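Local coordinates for alpha-l-arabinofuranosidase domain protein (Thermotoga maritima, PDB 4ATW) that hydrolyses the glycosidic bonds of terminal non-reducing alpha-L-arabinofuranosyl residues in arabinosides, as a thermostable arabinofuranosidase, at residues A[27-31]-A[291-295]. Numbering follows the deposited sequence.
Sequences HLGRC and NKLEE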
loop_
_atom_site.group_PDB
_atom_site.type_symbol
_atom_site.label_atom_id
_atom_site.label_comp_id
_atom_site.label_asym_id
_atom_site.label_seq_id
_atom_site.Cartn_x
_atom_site.Cartn_y
_atom_site.Cartn_z
ATOM N N HIS A 27 -9.832 -1.723 -11.246
ATOM C CA HIS A 27 -11.060 -2.252 -11.834
ATOM C C HIS A 27 -10.834 -3.696 -12.270
ATOM O O HIS A 27 -10.925 -4.054 -13.453
ATOM C CB HIS A 27 -11.514 -1.426 -13.023
ATOM C CG HIS A 27 -12.194 -0.140 -12.644
ATOM N ND1 HIS A 27 -13.365 0.299 -13.243
ATOM C CD2 HIS A 27 -11.835 0.833 -11.762
ATOM C CE1 HIS A 27 -13.688 1.484 -12.744
ATOM N NE2 HIS A 27 -12.776 1.835 -11.850
ATOM N N LEU A 28 -10.559 -4.522 -11.273
ATOM C CA LEU A 28 -10.295 -5.910 -11.474
ATOM C C LEU A 28 -11.313 -6.797 -10.743
ATOM O O LEU A 28 -11.450 -6.703 -9.522
ATOM C CB LEU A 28 -8.872 -6.184 -10.971
ATOM C CG LEU A 28 -8.217 -7.548 -11.177
ATOM C CD1 LEU A 28 -6.802 -7.407 -10.788
ATOM C CD2 LEU A 28 -8.885 -8.635 -10.357
ATOM N N GLY A 29 -12.017 -7.660 -11.475
ATOM C CA GLY A 29 -12.968 -8.554 -10.826
ATOM C C GLY A 29 -14.009 -7.817 -10.026
ATOM O O GLY A 29 -14.726 -6.997 -10.586
ATOM N N ARG A 30 -14.091 -8.098 -8.731
ATOM C CA ARG A 30 -15.068 -7.431 -7.883
ATOM C C ARG A 30 -14.497 -6.360 -6.951
ATOM O O ARG A 30 -15.122 -6.054 -5.946
ATOM C CB ARG A 30 -15.828 -8.437 -7.009
ATOM C CG ARG A 30 -16.547 -9.549 -7.760
ATOM C CD ARG A 30 -17.562 -10.291 -6.870
ATOM N NE ARG A 30 -16.931 -10.942 -5.717
ATOM C CZ ARG A 30 -17.083 -10.565 -4.439
ATOM N NH1 ARG A 30 -17.858 -9.530 -4.113
ATOM N NH2 ARG A 30 -16.437 -11.211 -3.475
ATOM N N CYS A 31 -13.336 -5.785 -7.250
ATOM C CA CYS A 31 -12.779 -4.758 -6.375
ATOM C C CYS A 31 -13.668 -3.501 -6.346
ATOM O O CYS A 31 -13.948 -2.949 -5.276
ATOM C CB CYS A 31 -11.389 -4.374 -6.845
ATOM S SG CYS A 31 -10.705 -3.116 -5.808
ATOM N N ASN A 291 -8.625 -14.069 -12.928
ATOM C CA ASN A 291 -8.881 -12.651 -13.148
ATOM C C ASN A 291 -9.960 -12.048 -12.233
ATOM O O ASN A 291 -10.676 -11.082 -12.606
ATOM C CB ASN A 291 -9.243 -12.437 -14.613
ATOM C CG ASN A 291 -10.493 -13.160 -15.006
ATOM O OD1 ASN A 291 -11.008 -12.947 -16.098
ATOM N ND2 ASN A 291 -11.000 -14.025 -14.126
ATOM N N LYS A 292 -10.047 -12.645 -11.033
ATOM C CA LYS A 292 -10.924 -12.234 -9.927
ATOM C C LYS A 292 -9.924 -12.038 -8.777
ATOM O O LYS A 292 -10.091 -11.185 -7.890
ATOM C CB LYS A 292 -11.936 -13.329 -9.563
ATOM C CG LYS A 292 -13.348 -13.104 -10.108
ATOM C CD LYS A 292 -13.385 -13.179 -11.642
ATOM C CE LYS A 292 -14.779 -12.870 -12.198
ATOM N NZ LYS A 292 -15.316 -11.520 -11.779
ATOM N N LEU A 293 -8.874 -12.850 -8.820
ATOM C CA LEU A 293 -7.805 -12.789 -7.845
ATOM C C LEU A 293 -8.298 -12.691 -6.422
ATOM O O LEU A 293 -7.830 -11.832 -5.669
ATOM C CB LEU A 293 -6.926 -11.582 -8.150
ATOM C CG LEU A 293 -5.615 -11.874 -8.865
ATOM C CD1 LEU A 293 -5.749 -13.095 -9.767
ATOM C CD2 LEU A 293 -5.224 -10.648 -9.656
ATOM N N GLU A 294 -9.231 -13.554 -6.026
ATOM C CA GLU A 294 -9.725 -13.457 -4.660
ATOM C C GLU A 294 -8.989 -14.416 -3.710
ATOM O O GLU A 294 -9.485 -15.467 -3.293
ATOM C CB GLU A 294 -11.237 -13.624 -4.679
ATOM C CG GLU A 294 -11.873 -12.523 -5.511
ATOM C CD GLU A 294 -13.389 -12.535 -5.496
ATOM O OE1 GLU A 294 -13.977 -13.383 -4.814
ATOM O OE2 GLU A 294 -14.008 -11.691 -6.163
ATOM N N GLU A 295 -7.763 -13.998 -3.399
ATOM C CA GLU A 295 -6.822 -14.692 -2.547
ATOM C C GLU A 295 -7.342 -14.822 -1.106
ATOM O O GLU A 295 -7.704 -13.823 -0.483
ATOM C CB GLU A 295 -5.516 -13.914 -2.558
ATOM C CG GLU A 295 -4.317 -14.648 -1.980
ATOM C CD GLU A 295 -3.581 -15.516 -3.006
ATOM O OE1 GLU A 295 -3.906 -15.382 -4.199
ATOM O OE2 GLU A 295 -2.682 -16.313 -2.627
#
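Arg-30 and Glu-294 form the salt bridge of this contact, NE of Arg-30 lying 3.1 Å from OE2 of Glu-294. The hydrogen bond within it is weak, bent to 126° at the hydrogen; OE2 comes in obliquely to the guanidinium, and the two planar groups are turned 72° apart. OE1 of Glu-294 lies in the guanidinium plane at its edge, 3.5 Å from NH2 of Arg-30, which donates its hydrogen bond to the carbonyl O of Thr-336 instead. A bend at chi3 (-61°) turns the arginine head across the extended glutamate, and His-335 touches both side chains. Apolar packing sets CD1 of Leu-28 3.8 Å from CD2 of Leu-293, the two side chains crossing at about a right angle. The other methyl, CD2 of Leu-28, sits 3.7 Å from the carbonyl O of Lys-292. Between leucines and charges the backbones close in: CA of Gly-29 is 4.3 Å from CA of Lys-292. Gly-29 belongs to a type II' turn closed by Cys-31 N to Leu-28 O. The contact joins loops following the first and seventh strands of the (beta/alpha)8 barrel. Its bent ion pair probably adds little directional hold, leaving much of the join to leucine packing and close backbone contact.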